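Side-chain contacts in sulfotransferase (Mycobacterium tuberculosis, PDB 2ZQ5), which probably transfers a sulfuryl group from the donor PAPS to an acceptor substrate, as members of the sulfotransferase family do: residues A[15-20]-A[27-32]; A[32-37]-A[70-75]; A[178-183]-A[213-218]; A[207-212]-A[232-237]. All coordinates share one frame; numbering follows the deposited sequence.

Contact 1 of 4, residues A[15-20]-A[27-32]; sequences ELHASA and DDFGTD
A single imidazole carbon, CD2 of His-17, sits over the centre of the Phe-29 ring, 3.4 Å above its plane and almost equally far from all six ring carbons. In this edge-to-face pair the histidine supplies the edge and the phenylalanine the face; the centroids are 4.5 Å apart and the planes meet at 63°. The C-H edge of the imidazole thus faces the pi cloud, while both nitrogens are engaged elsewhere: ND1 with the carbonyl of Val-13 one helical turn back, and NE2 with the hydroxyl of Tyr-36. With a partner on each nitrogen, the rotation of the ring is fixed. With CG beside the backbone N (chi1 -66°), Phe-29 is turned toward the helix, its CZ 3.6 Å from O of His-17. One turn further along the helix, CB of Ala-20 meets the rim of the Phe-29 ring, 4.3 Å from its CE1. An Asx turn over residues 28-30 shapes the loop, Gly-30 N donating to Asp-28 OD1 at 2.8 Å. Through its ring contacts Phe-29 ties the connection after helix 13-24 back onto that helix, with Leu-73 of helix 55-81 and Tyr-36 of helix 36-50 also packing against its side chain.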
loop_
_atom_site.group_PDB
_atom_site.type_symbol
_atom_site.label_atom_id
_atom_site.label_comp_id
_atom_site.label_asym_id
_atom_site.label_seq_id
_atom_site.Cartn_x
_atom_site.Cartn_y
_atom_site.Cartn_z
ATOM N N GLU A 15 -0.812 -21.205 -14.084
ATOM C CA GLU A 15 -2.119 -20.719 -14.514
ATOM C C GLU A 15 -2.230 -19.205 -14.384
ATOM O O GLU A 15 -2.782 -18.545 -15.260
ATOM C CB GLU A 15 -3.236 -21.390 -13.707
ATOM C CG GLU A 15 -3.359 -22.886 -13.954
ATOM C CD GLU A 15 -4.492 -23.512 -13.169
ATOM O OE1 GLU A 15 -4.800 -23.012 -12.067
ATOM O OE2 GLU A 15 -5.070 -24.513 -13.644
ATOM N N LEU A 16 -1.708 -18.653 -13.294
ATOM C CA LEU A 16 -1.765 -17.211 -13.089
ATOM C C LEU A 16 -0.953 -16.462 -14.144
ATOM O O LEU A 16 -1.397 -15.437 -14.653
ATOM C CB LEU A 16 -1.274 -16.854 -11.685
ATOM C CG LEU A 16 -2.249 -17.226 -10.561
ATOM C CD1 LEU A 16 -1.590 -16.990 -9.209
ATOM C CD2 LEU A 16 -3.521 -16.404 -10.688
ATOM N N HIS A 17 0.232 -16.971 -14.472
ATOM C CA HIS A 17 1.057 -16.330 -15.492
ATOM C C HIS A 17 0.331 -16.405 -16.834
ATOM O O HIS A 17 0.276 -15.427 -17.577
ATOM C CB HIS A 17 2.427 -17.014 -15.606
ATOM C CG HIS A 17 3.400 -16.611 -14.539
ATOM N ND1 HIS A 17 3.337 -17.089 -13.248
ATOM C CD2 HIS A 17 4.456 -15.762 -14.573
ATOM C CE1 HIS A 17 4.312 -16.555 -12.533
ATOM N NE2 HIS A 17 5.006 -15.746 -13.314
ATOM N N ALA A 18 -0.231 -17.570 -17.135
ATOM C CA ALA A 18 -0.957 -17.755 -18.385
ATOM C C ALA A 18 -2.157 -16.816 -18.484
ATOM O O ALA A 18 -2.408 -16.233 -19.540
ATOM C CB ALA A 18 -1.407 -19.205 -18.520
ATOM N N SER A 19 -2.900 -16.663 -17.389
ATOM C CA SER A 19 -4.063 -15.781 -17.390
ATOM C C SER A 19 -3.666 -14.320 -17.562
ATOM O O SER A 19 -4.377 -13.548 -18.205
ATOM C CB SER A 19 -4.864 -15.935 -16.094
ATOM O OG SER A 19 -5.465 -17.214 -16.016
ATOM N N ALA A 20 -2.539 -13.934 -16.973
ATOM C CA ALA A 20 -2.067 -12.561 -17.093
ATOM C C ALA A 20 -1.715 -12.298 -18.552
ATOM O O ALA A 20 -2.104 -11.280 -19.124
ATOM C CB ALA A 20 -0.844 -12.343 -16.206
ATOM N N ASP A 27 4.260 -11.240 -22.324
ATOM C CA ASP A 27 4.807 -12.430 -21.684
ATOM C C ASP A 27 6.190 -12.268 -21.057
ATOM O O ASP A 27 6.781 -13.249 -20.613
ATOM C CB ASP A 27 4.833 -13.606 -22.666
ATOM C CG ASP A 27 5.551 -13.274 -23.953
ATOM O OD1 ASP A 27 6.611 -12.622 -23.893
ATOM O OD2 ASP A 27 5.057 -13.677 -25.028
ATOM N N ASP A 28 6.708 -11.043 -21.025
ATOM C CA ASP A 28 8.010 -10.802 -20.409
ATOM C C ASP A 28 7.765 -10.348 -18.973
ATOM O O ASP A 28 7.448 -9.188 -18.721
ATOM C CB ASP A 28 8.792 -9.724 -21.163
ATOM C CG ASP A 28 10.172 -9.482 -20.571
ATOM O OD1 ASP A 28 10.506 -10.095 -19.535
ATOM O OD2 ASP A 28 10.933 -8.676 -21.143
ATOM N N PHE A 29 7.901 -11.281 -18.039
ATOM C CA PHE A 29 7.686 -10.992 -16.626
ATOM C C PHE A 29 8.962 -10.473 -15.978
ATOM O O PHE A 29 8.999 -10.223 -14.774
ATOM C CB PHE A 29 7.208 -12.259 -15.911
ATOM C CG PHE A 29 5.847 -12.723 -16.348
ATOM C CD1 PHE A 29 4.700 -12.265 -15.704
ATOM C CD2 PHE A 29 5.708 -13.597 -17.424
ATOM C CE1 PHE A 29 3.435 -12.670 -16.124
ATOM C CE2 PHE A 29 4.446 -14.007 -17.853
ATOM C CZ PHE A 29 3.307 -13.543 -17.202
ATOM N N GLY A 30 10.004 -10.301 -16.786
ATOM C CA GLY A 30 11.271 -9.817 -16.269
ATOM C C GLY A 30 11.994 -10.902 -15.500
ATOM O O GLY A 30 11.523 -12.037 -15.427
ATOM N N THR A 31 13.146 -10.563 -14.934
ATOM C CA THR A 31 13.911 -11.527 -14.162
ATOM C C THR A 31 13.230 -11.725 -12.815
ATOM O O THR A 31 12.320 -10.980 -12.451
ATOM C CB THR A 31 15.349 -11.043 -13.914
ATOM O OG1 THR A 31 15.322 -9.871 -13.093
ATOM C CG2 THR A 31 16.036 -10.722 -15.233
ATOM N N ASP A 32 13.679 -12.730 -12.078
ATOM C CA ASP A 32 13.117 -13.036 -10.771
ATOM C C ASP A 32 14.053 -12.508 -9.684
ATOM O O ASP A 32 14.236 -13.136 -8.642
ATOM C CB ASP A 32 12.923 -14.554 -10.655
ATOM C CG ASP A 32 12.261 -14.971 -9.355
ATOM O OD1 ASP A 32 11.271 -14.327 -8.952
ATOM O OD2 ASP A 32 12.726 -15.960 -8.748
#

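Contact 2 of 4, residues A[32-37]-A[70-75]; sequences DDDNYR and VARLLS
Arg-72 reaches out from helix 55-81 to meet Asp-34 at the edge of its guanidinium and Tyr-36 on one face. Its CG is anti to the backbone N (chi1 -172°) and the chain runs extended to NE, carrying the charged end across to the turn before helix 36-50. There it meets the carboxylate end-on. NH1 of Arg-72 donates to OD2 of Asp-34 at 2.8 Å in a nearly straight bond, in the guanidinium plane and on the syn lone pair; NH2 of Arg-72 donates to OD1 of Asp-34 at 3.0 Å, more bent and tilted from both planes. The Tyr-36 ring stacks on the guanidinium with the planes 22° apart. CZ of Arg-72 lies 3.7 Å from the Tyr-36 ring centroid, a cation-pi contact, and CD of Arg-72 adds a CH-pi contact 4.1 Å from that centroid. A type I turn from Asp-32 to Asn-35 presents the acid, whose OD2 also bonds to Ser-181. Arg-72 has further acceptors in the carbonyls of Phe-29 and Gln-180. The buried positive charge is therefore met by a carboxylate, backbone oxygens and a pi face together, which probably keeps both Arg-72 and Asp-34 ionised despite their burial.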
loop_
_atom_site.group_PDB
_atom_site.type_symbol
_atom_site.label_atom_id
_atom_site.label_comp_id
_atom_site.label_asym_id
_atom_site.label_seq_id
_atom_site.Cartn_x
_atom_site.Cartn_y
_atom_site.Cartn_z
ATOM N N ASP A 32 13.679 -12.730 -12.078
ATOM C CA ASP A 32 13.117 -13.036 -10.771
ATOM C C ASP A 32 14.053 -12.508 -9.684
ATOM O O ASP A 32 14.236 -13.136 -8.642
ATOM C CB ASP A 32 12.923 -14.554 -10.655
ATOM C CG ASP A 32 12.261 -14.971 -9.355
ATOM O OD1 ASP A 32 11.271 -14.327 -8.952
ATOM O OD2 ASP A 32 12.726 -15.960 -8.748
ATOM N N ASP A 33 14.638 -11.339 -9.934
ATOM C CA ASP A 33 15.554 -10.728 -8.980
ATOM C C ASP A 33 14.857 -10.241 -7.717
ATOM O O ASP A 33 15.508 -10.012 -6.698
ATOM C CB ASP A 33 16.316 -9.566 -9.627
ATOM C CG ASP A 33 17.331 -10.036 -10.649
ATOM O OD1 ASP A 33 18.099 -10.970 -10.336
ATOM O OD2 ASP A 33 17.368 -9.468 -11.761
ATOM N N ASP A 34 13.539 -10.077 -7.777
ATOM C CA ASP A 34 12.804 -9.635 -6.598
ATOM C C ASP A 34 12.159 -10.811 -5.870
ATOM O O ASP A 34 11.379 -10.631 -4.935
ATOM C CB ASP A 34 11.765 -8.559 -6.968
ATOM C CG ASP A 34 10.768 -9.018 -8.014
ATOM O OD1 ASP A 34 11.040 -10.002 -8.732
ATOM O OD2 ASP A 34 9.707 -8.366 -8.126
ATOM N N ASN A 35 12.515 -12.020 -6.298
ATOM C CA ASN A 35 12.028 -13.253 -5.687
ATOM C C ASN A 35 10.502 -13.350 -5.658
ATOM O O ASN A 35 9.925 -13.885 -4.713
ATOM C CB ASN A 35 12.594 -13.361 -4.265
ATOM C CG ASN A 35 12.615 -14.783 -3.748
ATOM O OD1 ASN A 35 12.937 -15.713 -4.485
ATOM N ND2 ASN A 35 12.296 -14.957 -2.468
ATOM N N TYR A 36 9.852 -12.859 -6.706
ATOM C CA TYR A 36 8.396 -12.881 -6.760
ATOM C C TYR A 36 7.816 -14.282 -6.942
ATOM O O TYR A 36 6.710 -14.561 -6.480
ATOM C CB TYR A 36 7.895 -11.942 -7.871
ATOM C CG TYR A 36 7.753 -12.574 -9.238
ATOM C CD1 TYR A 36 6.531 -13.104 -9.655
ATOM C CD2 TYR A 36 8.838 -12.644 -10.115
ATOM C CE1 TYR A 36 6.394 -13.690 -10.909
ATOM C CE2 TYR A 36 8.710 -13.225 -11.369
ATOM C CZ TYR A 36 7.489 -13.747 -11.760
ATOM O OH TYR A 36 7.364 -14.338 -12.997
ATOM N N ARG A 37 8.554 -15.168 -7.603
ATOM C CA ARG A 37 8.060 -16.522 -7.809
ATOM C C ARG A 37 7.920 -17.285 -6.496
ATOM O O ARG A 37 6.898 -17.933 -6.263
ATOM C CB ARG A 37 8.973 -17.286 -8.770
ATOM C CG ARG A 37 8.774 -16.899 -10.228
ATOM C CD ARG A 37 9.690 -17.697 -11.142
ATOM N NE ARG A 37 9.334 -17.548 -12.551
ATOM C CZ ARG A 37 8.194 -17.979 -13.087
ATOM N NH1 ARG A 37 7.291 -18.590 -12.332
ATOM N NH2 ARG A 37 7.959 -17.803 -14.380
ATOM N N VAL A 70 -0.298 -8.924 -14.025
ATOM C CA VAL A 70 -0.553 -8.090 -15.192
ATOM C C VAL A 70 0.177 -6.764 -14.989
ATOM O O VAL A 70 0.791 -6.238 -15.917
ATOM C CB VAL A 70 -2.062 -7.825 -15.388
ATOM C CG1 VAL A 70 -2.270 -6.710 -16.408
ATOM C CG2 VAL A 70 -2.747 -9.097 -15.867
ATOM N N ALA A 71 0.117 -6.232 -13.770
ATOM C CA ALA A 71 0.791 -4.976 -13.448
ATOM C C ALA A 71 2.295 -5.153 -13.640
ATOM O O ALA A 71 2.983 -4.255 -14.140
ATOM C CB ALA A 71 0.482 -4.565 -12.001
ATOM N N ARG A 72 2.803 -6.311 -13.233
ATOM C CA ARG A 72 4.220 -6.618 -13.375
ATOM C C ARG A 72 4.586 -6.558 -14.863
ATOM O O ARG A 72 5.590 -5.952 -15.244
ATOM C CB ARG A 72 4.516 -8.014 -12.817
ATOM C CG ARG A 72 5.995 -8.338 -12.756
ATOM C CD ARG A 72 6.260 -9.783 -12.333
ATOM N NE ARG A 72 7.697 -10.034 -12.311
ATOM C CZ ARG A 72 8.504 -9.704 -11.306
ATOM N NH1 ARG A 72 8.018 -9.125 -10.216
ATOM N NH2 ARG A 72 9.809 -9.909 -11.415
ATOM N N LEU A 73 3.761 -7.183 -15.698
ATOM C CA LEU A 73 3.984 -7.191 -17.143
ATOM C C LEU A 73 3.958 -5.782 -17.725
ATOM O O LEU A 73 4.777 -5.448 -18.582
ATOM C CB LEU A 73 2.921 -8.039 -17.844
ATOM C CG LEU A 73 3.008 -9.560 -17.693
ATOM C CD1 LEU A 73 1.712 -10.195 -18.176
ATOM C CD2 LEU A 73 4.204 -10.093 -18.476
ATOM N N LEU A 74 3.016 -4.960 -17.269
ATOM C CA LEU A 74 2.899 -3.592 -17.763
ATOM C C LEU A 74 4.133 -2.764 -17.420
ATOM O O LEU A 74 4.610 -1.990 -18.248
ATOM C CB LEU A 74 1.644 -2.915 -17.197
ATOM C CG LEU A 74 0.301 -3.479 -17.682
ATOM C CD1 LEU A 74 -0.840 -2.835 -16.906
ATOM C CD2 LEU A 74 0.139 -3.228 -19.175
ATOM N N SER A 75 4.652 -2.923 -16.207
ATOM C CA SER A 75 5.848 -2.181 -15.808
ATOM C C SER A 75 7.060 -2.622 -16.625
ATOM O O SER A 75 7.842 -1.789 -17.082
ATOM C CB SER A 75 6.140 -2.376 -14.316
ATOM O OG SER A 75 5.314 -1.544 -13.517
#

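Contact 3 of 4, residues A[178-183]-A[213-218]; sequences LRQSLH and RRNLQL
Gln-180 meets Asn-215 through their side-chain amides, and the approach to this pair begins at Leu-178, where helix 175-178 gives way to the 3-10 segment 179-181. The carbonyl O of Leu-178 accepts from Ser-181 N at 2.9 Å, and that of Arg-179 accepts from Leu-182 N, so the chain stays tightly wound through the turn. Gln-180 points from it toward helix 206-219. Its CG lies beside the backbone N, anti to the carbonyl carbon (chi1 -70°), and the chain is extended beyond, so that the amide reaches the helix. OE1 of Gln-180 receives a weak hydrogen bond from ND2 of Asn-215, 3.3 Å long with an angle of 157° at the hydrogen. The side chains come from opposite directions and their amide planes stand nearly perpendicular, 86° apart. At Ser-181 the carbonyl O takes a shorter bond from ND1 of His-183, 2.7 Å; the donor stands well above the carbonyl plane, though the oxygen lies close to the imidazole plane. Both amides have stronger partners nearby: OE1 of Gln-180 also accepts from NE of Arg-211, and the hydroxyl of Ser-75 bonds to both Gln-180 NE2 and Asn-215 OD1. The contact is thus one link in a buried polar network, where each amide is probably oriented mainly by these neighbours, and the weak amide-amide bond closes a circuit that also takes in Ser-75 of helix 55-81.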
loop_
_atom_site.group_PDB
_atom_site.type_symbol
_atom_site.label_atom_id
_atom_site.label_comp_id
_atom_site.label_asym_id
_atom_site.label_seq_id
_atom_site.Cartn_x
_atom_site.Cartn_y
_atom_site.Cartn_z
ATOM N N LEU A 178 4.194 -2.715 -4.889
ATOM C CA LEU A 178 4.863 -3.855 -4.267
ATOM C C LEU A 178 4.205 -5.198 -4.588
ATOM O O LEU A 178 4.862 -6.244 -4.543
ATOM C CB LEU A 178 4.942 -3.646 -2.750
ATOM C CG LEU A 178 5.787 -2.445 -2.307
ATOM C CD1 LEU A 178 5.498 -2.127 -0.855
ATOM C CD2 LEU A 178 7.268 -2.730 -2.518
ATOM N N ARG A 179 2.915 -5.175 -4.916
ATOM C CA ARG A 179 2.217 -6.411 -5.256
ATOM C C ARG A 179 2.870 -7.057 -6.477
ATOM O O ARG A 179 2.751 -8.262 -6.682
ATOM C CB ARG A 179 0.735 -6.141 -5.547
ATOM C CG ARG A 179 0.506 -5.246 -6.753
ATOM C CD ARG A 179 -0.966 -5.044 -7.096
ATOM N NE ARG A 179 -1.087 -4.041 -8.150
ATOM C CZ ARG A 179 -2.063 -3.988 -9.050
ATOM N NH1 ARG A 179 -3.036 -4.891 -9.050
ATOM N NH2 ARG A 179 -2.061 -3.020 -9.958
ATOM N N GLN A 180 3.558 -6.258 -7.287
ATOM C CA GLN A 180 4.222 -6.792 -8.475
ATOM C C GLN A 180 5.259 -7.847 -8.087
ATOM O O GLN A 180 5.545 -8.763 -8.864
ATOM C CB GLN A 180 4.906 -5.668 -9.266
ATOM C CG GLN A 180 3.948 -4.716 -9.961
ATOM C CD GLN A 180 4.659 -3.759 -10.903
ATOM O OE1 GLN A 180 5.811 -3.983 -11.282
ATOM N NE2 GLN A 180 3.971 -2.695 -11.297
ATOM N N SER A 181 5.806 -7.709 -6.879
ATOM C CA SER A 181 6.812 -8.630 -6.340
ATOM C C SER A 181 6.183 -9.639 -5.381
ATOM O O SER A 181 6.881 -10.484 -4.811
ATOM C CB SER A 181 7.880 -7.851 -5.570
ATOM O OG SER A 181 8.480 -6.847 -6.366
ATOM N N LEU A 182 4.870 -9.545 -5.205
ATOM C CA LEU A 182 4.135 -10.413 -4.289
ATOM C C LEU A 182 4.676 -10.342 -2.858
ATOM O O LEU A 182 4.611 -11.318 -2.110
ATOM C CB LEU A 182 4.111 -11.868 -4.786
ATOM C CG LEU A 182 3.129 -12.220 -5.919
ATOM C CD1 LEU A 182 1.742 -11.657 -5.613
ATOM C CD2 LEU A 182 3.637 -11.668 -7.237
ATOM N N HIS A 183 5.224 -9.180 -2.503
ATOM C CA HIS A 183 5.728 -8.913 -1.151
ATOM C C HIS A 183 4.858 -7.768 -0.645
ATOM O O HIS A 183 5.031 -6.616 -1.055
ATOM C CB HIS A 183 7.196 -8.463 -1.162
ATOM C CG HIS A 183 8.178 -9.581 -1.329
ATOM N ND1 HIS A 183 8.305 -10.297 -2.499
ATOM C CD2 HIS A 183 9.103 -10.089 -0.477
ATOM C CE1 HIS A 183 9.264 -11.195 -2.364
ATOM N NE2 HIS A 183 9.765 -11.089 -1.147
ATOM N N ARG A 213 11.277 1.576 -6.617
ATOM C CA ARG A 213 11.991 2.758 -7.093
ATOM C C ARG A 213 12.013 2.846 -8.621
ATOM O O ARG A 213 11.839 3.930 -9.183
ATOM C CB ARG A 213 13.418 2.764 -6.539
ATOM C CG ARG A 213 14.246 3.949 -6.992
ATOM C CD ARG A 213 15.529 4.064 -6.185
ATOM N NE ARG A 213 16.406 5.103 -6.719
ATOM C CZ ARG A 213 17.101 4.975 -7.845
ATOM N NH1 ARG A 213 17.025 3.852 -8.549
ATOM N NH2 ARG A 213 17.873 5.967 -8.271
ATOM N N ARG A 214 12.232 1.716 -9.292
ATOM C CA ARG A 214 12.238 1.703 -10.752
ATOM C C ARG A 214 10.874 2.161 -11.260
ATOM O O ARG A 214 10.779 2.832 -12.287
ATOM C CB ARG A 214 12.544 0.302 -11.289
ATOM C CG ARG A 214 13.967 -0.177 -11.052
ATOM C CD ARG A 214 14.231 -1.452 -11.842
ATOM N NE ARG A 214 13.992 -1.246 -13.269
ATOM C CZ ARG A 214 14.060 -2.203 -14.189
ATOM N NH1 ARG A 214 14.364 -3.447 -13.840
ATOM N NH2 ARG A 214 13.826 -1.917 -15.462
ATOM N N ASN A 215 9.815 1.794 -10.545
ATOM C CA ASN A 215 8.483 2.215 -10.949
ATOM C C ASN A 215 8.266 3.707 -10.698
ATOM O O ASN A 215 7.572 4.367 -11.470
ATOM C CB ASN A 215 7.413 1.371 -10.251
ATOM C CG ASN A 215 7.037 0.146 -11.065
ATOM O OD1 ASN A 215 6.739 0.257 -12.257
ATOM N ND2 ASN A 215 7.047 -1.024 -10.434
ATOM N N LEU A 216 8.856 4.251 -9.633
ATOM C CA LEU A 216 8.722 5.684 -9.380
ATOM C C LEU A 216 9.470 6.449 -10.474
ATOM O O LEU A 216 9.011 7.494 -10.931
ATOM C CB LEU A 216 9.287 6.068 -8.006
ATOM C CG LEU A 216 8.588 5.498 -6.768
ATOM C CD1 LEU A 216 9.051 6.279 -5.543
ATOM C CD2 LEU A 216 7.075 5.610 -6.904
ATOM N N GLN A 217 10.626 5.929 -10.885
ATOM C CA GLN A 217 11.417 6.557 -11.944
ATOM C C GLN A 217 10.612 6.611 -13.238
ATOM O O GLN A 217 10.635 7.611 -13.956
ATOM C CB GLN A 217 12.700 5.767 -12.209
ATOM C CG GLN A 217 13.760 5.857 -11.130
ATOM C CD GLN A 217 14.977 5.019 -11.471
ATOM O OE1 GLN A 217 14.870 3.813 -11.695
ATOM N NE2 GLN A 217 16.141 5.655 -11.520
ATOM N N LEU A 218 9.916 5.518 -13.536
ATOM C CA LEU A 218 9.101 5.417 -14.740
ATOM C C LEU A 218 7.892 6.346 -14.693
ATOM O O LEU A 218 7.689 7.167 -15.588
ATOM C CB LEU A 218 8.621 3.976 -14.915
ATOM C CG LEU A 218 7.517 3.747 -15.951
ATOM C CD1 LEU A 218 8.083 3.908 -17.359
ATOM C CD2 LEU A 218 6.926 2.359 -15.752
#

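Contact 4 of 4, residues A[207-212]-A[232-237]; sequences PSYCRH and NPSHLF
Tyr-209 stretches from helix 206-219 to Ser-234 and His-235 at the start of the short, weakly bonded helix 234-237, and everything close in this contact gathers round the outer end of its ring. The hydroxyl of Tyr-209 shares a hydrogen bond with OG of Ser-234 at 2.9 Å, in which either could be the donor; the modelled place of the tyrosine oxygen is somewhat uncertain. Beside it the His-235 ring meets the Tyr-209 ring rim to rim, neither lying over the other's face, with centroids 5.7 Å apart and planes at 69°. CG of His-235 is set beside its backbone N, anti to the carbonyl carbon (chi1 -58°), which brings the imidazole rim up to the outer end of the phenol. Away from this cluster the contact is looser. The backbones stay well apart, CA of Tyr-209 lying 9.9 Å from CA of His-235, and NE2 of His-212 remains 4.7 Å from NE2 of His-235. The touching residues are all buried; Ala-241, Leu-242 and Thr-245 of helix 239-245 pack on Tyr-209, and Phe-95 meets the His-235 ring edge-to-face. Behind the serine, ND2 of Asn-232 donates to OG of Ser-234 at 2.8 Å, with the oxygen near the amide plane. The Ser-234 hydroxyl, accepting from this amide, would thus connect Tyr-209, if its oxygen is correctly placed, to Asn-232 just after strand 227-231, giving the buried hydroxyls hydrogen-bonding partners.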
loop_
_atom_site.group_PDB
_atom_site.type_symbol
_atom_site.label_atom_id
_atom_site.label_comp_id
_atom_site.label_asym_id
_atom_site.label_seq_id
_atom_site.Cartn_x
_atom_site.Cartn_y
_atom_site.Cartn_z
ATOM N N PRO A 207 15.035 -6.104 -2.565
ATOM C CA PRO A 207 14.759 -6.261 -3.997
ATOM C C PRO A 207 13.397 -5.691 -4.390
ATOM O O PRO A 207 13.246 -5.112 -5.465
ATOM C CB PRO A 207 14.843 -7.772 -4.204
ATOM C CG PRO A 207 15.838 -8.194 -3.158
ATOM C CD PRO A 207 15.407 -7.392 -1.955
ATOM N N SER A 208 12.409 -5.850 -3.514
ATOM C CA SER A 208 11.070 -5.333 -3.783
ATOM C C SER A 208 11.065 -3.810 -3.783
ATOM O O SER A 208 10.373 -3.189 -4.588
ATOM C CB SER A 208 10.070 -5.850 -2.747
ATOM O OG SER A 208 9.837 -7.235 -2.913
ATOM N N TYR A 209 11.828 -3.200 -2.882
ATOM C CA TYR A 209 11.875 -1.743 -2.854
ATOM C C TYR A 209 12.670 -1.195 -4.030
ATOM O O TYR A 209 12.399 -0.098 -4.511
ATOM C CB TYR A 209 12.426 -1.238 -1.518
ATOM C CG TYR A 209 11.331 -1.069 -0.487
ATOM C CD1 TYR A 209 10.644 -2.174 0.018
ATOM C CD2 TYR A 209 10.934 0.201 -0.071
ATOM C CE1 TYR A 209 9.585 -2.021 0.908
ATOM C CE2 TYR A 209 9.872 0.369 0.825
ATOM C CZ TYR A 209 9.203 -0.748 1.306
ATOM O OH TYR A 209 8.147 -0.603 2.176
ATOM N N CYS A 210 13.646 -1.959 -4.505
ATOM C CA CYS A 210 14.411 -1.529 -5.662
ATOM C C CYS A 210 13.468 -1.471 -6.866
ATOM O O CYS A 210 13.564 -0.567 -7.703
ATOM C CB CYS A 210 15.557 -2.503 -5.916
ATOM S SG CYS A 210 16.970 -2.241 -4.820
ATOM N N ARG A 211 12.545 -2.425 -6.950
ATOM C CA ARG A 211 11.589 -2.431 -8.053
ATOM C C ARG A 211 10.620 -1.254 -7.879
ATOM O O ARG A 211 10.227 -0.602 -8.850
ATOM C CB ARG A 211 10.822 -3.754 -8.091
ATOM C CG ARG A 211 9.991 -3.908 -9.350
ATOM C CD ARG A 211 9.058 -5.101 -9.293
ATOM N NE ARG A 211 8.244 -5.160 -10.505
ATOM C CZ ARG A 211 8.648 -5.695 -11.653
ATOM N NH1 ARG A 211 9.853 -6.239 -11.753
ATOM N NH2 ARG A 211 7.854 -5.653 -12.716
ATOM N N HIS A 212 10.242 -0.991 -6.633
ATOM C CA HIS A 212 9.353 0.117 -6.296
ATOM C C HIS A 212 9.979 1.404 -6.851
ATOM O O HIS A 212 9.310 2.205 -7.503
ATOM C CB HIS A 212 9.202 0.155 -4.765
ATOM C CG HIS A 212 8.407 1.309 -4.232
ATOM N ND1 HIS A 212 8.966 2.544 -3.976
ATOM C CD2 HIS A 212 7.122 1.384 -3.811
ATOM C CE1 HIS A 212 8.061 3.326 -3.416
ATOM N NE2 HIS A 212 6.934 2.645 -3.303
ATOM N N ASN A 232 2.170 3.925 2.795
ATOM C CA ASN A 232 1.865 2.499 2.796
ATOM C C ASN A 232 2.230 1.844 4.119
ATOM O O ASN A 232 3.214 2.217 4.753
ATOM C CB ASN A 232 2.642 1.798 1.680
ATOM C CG ASN A 232 2.045 0.458 1.313
ATOM O OD1 ASN A 232 0.849 0.357 1.031
ATOM N ND2 ASN A 232 2.877 -0.582 1.299
ATOM N N PRO A 233 1.432 0.857 4.558
ATOM C CA PRO A 233 1.733 0.176 5.819
ATOM C C PRO A 233 3.047 -0.625 5.791
ATOM O O PRO A 233 3.666 -0.829 6.829
ATOM C CB PRO A 233 0.524 -0.739 6.010
ATOM C CG PRO A 233 -0.589 0.046 5.395
ATOM C CD PRO A 233 0.051 0.568 4.123
ATOM N N SER A 234 3.479 -1.072 4.611
ATOM C CA SER A 234 4.701 -1.877 4.521
ATOM C C SER A 234 5.954 -1.175 5.029
ATOM O O SER A 234 6.894 -1.820 5.487
ATOM C CB SER A 234 4.950 -2.327 3.076
ATOM O OG SER A 234 5.369 -1.237 2.270
ATOM N N HIS A 235 5.964 0.148 4.961
ATOM C CA HIS A 235 7.129 0.900 5.388
ATOM C C HIS A 235 7.474 0.675 6.856
ATOM O O HIS A 235 8.610 0.888 7.272
ATOM C CB HIS A 235 6.910 2.370 5.030
ATOM C CG HIS A 235 6.678 2.573 3.564
ATOM N ND1 HIS A 235 5.756 3.461 3.055
ATOM C CD2 HIS A 235 7.211 1.933 2.497
ATOM C CE1 HIS A 235 5.725 3.351 1.737
ATOM N NE2 HIS A 235 6.598 2.430 1.374
ATOM N N LEU A 236 6.500 0.212 7.633
ATOM C CA LEU A 236 6.738 -0.089 9.044
ATOM C C LEU A 236 7.604 -1.340 9.162
ATOM O O LEU A 236 8.486 -1.427 10.024
ATOM C CB LEU A 236 5.420 -0.374 9.766
ATOM C CG LEU A 236 4.447 0.779 9.985
ATOM C CD1 LEU A 236 3.128 0.237 10.517
ATOM C CD2 LEU A 236 5.050 1.777 10.967
ATOM N N PHE A 237 7.339 -2.299 8.276
ATOM C CA PHE A 237 8.016 -3.595 8.255
ATOM C C PHE A 237 9.317 -3.642 7.468
ATOM O O PHE A 237 10.170 -4.504 7.718
ATOM C CB PHE A 237 7.090 -4.653 7.634
ATOM C CG PHE A 237 5.770 -4.824 8.337
ATOM C CD1 PHE A 237 5.577 -5.878 9.227
ATOM C CD2 PHE A 237 4.709 -3.957 8.085
ATOM C CE1 PHE A 237 4.346 -6.066 9.851
ATOM C CE2 PHE A 237 3.475 -4.137 8.709
ATOM C CZ PHE A 237 3.296 -5.196 9.593
#

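In the fold
Contacts 1, 2 and 3 follow one another inward from the helical N-terminal part, their centres about 22, 16 and 11 Å from the centre of the chain, and contact 4 lies at about 9 Å. Contacts 1 and 2 share Asp-32 and are joined by His-17 NE2 to Tyr-36 OH, 2.8 Å. Contacts 2 and 4 touch where Arg-72 CG packs 3.3 Å from Arg-211 NH2, while Gln-180 OE1 to Arg-211 NE, 2.8 Å, joins contacts 3 and 4, which both use helix 206-219. Contact 4 adjoins the end of the inner strand 227-231 of the parallel sheet, the core of the P-loop-related sulfotransferase fold.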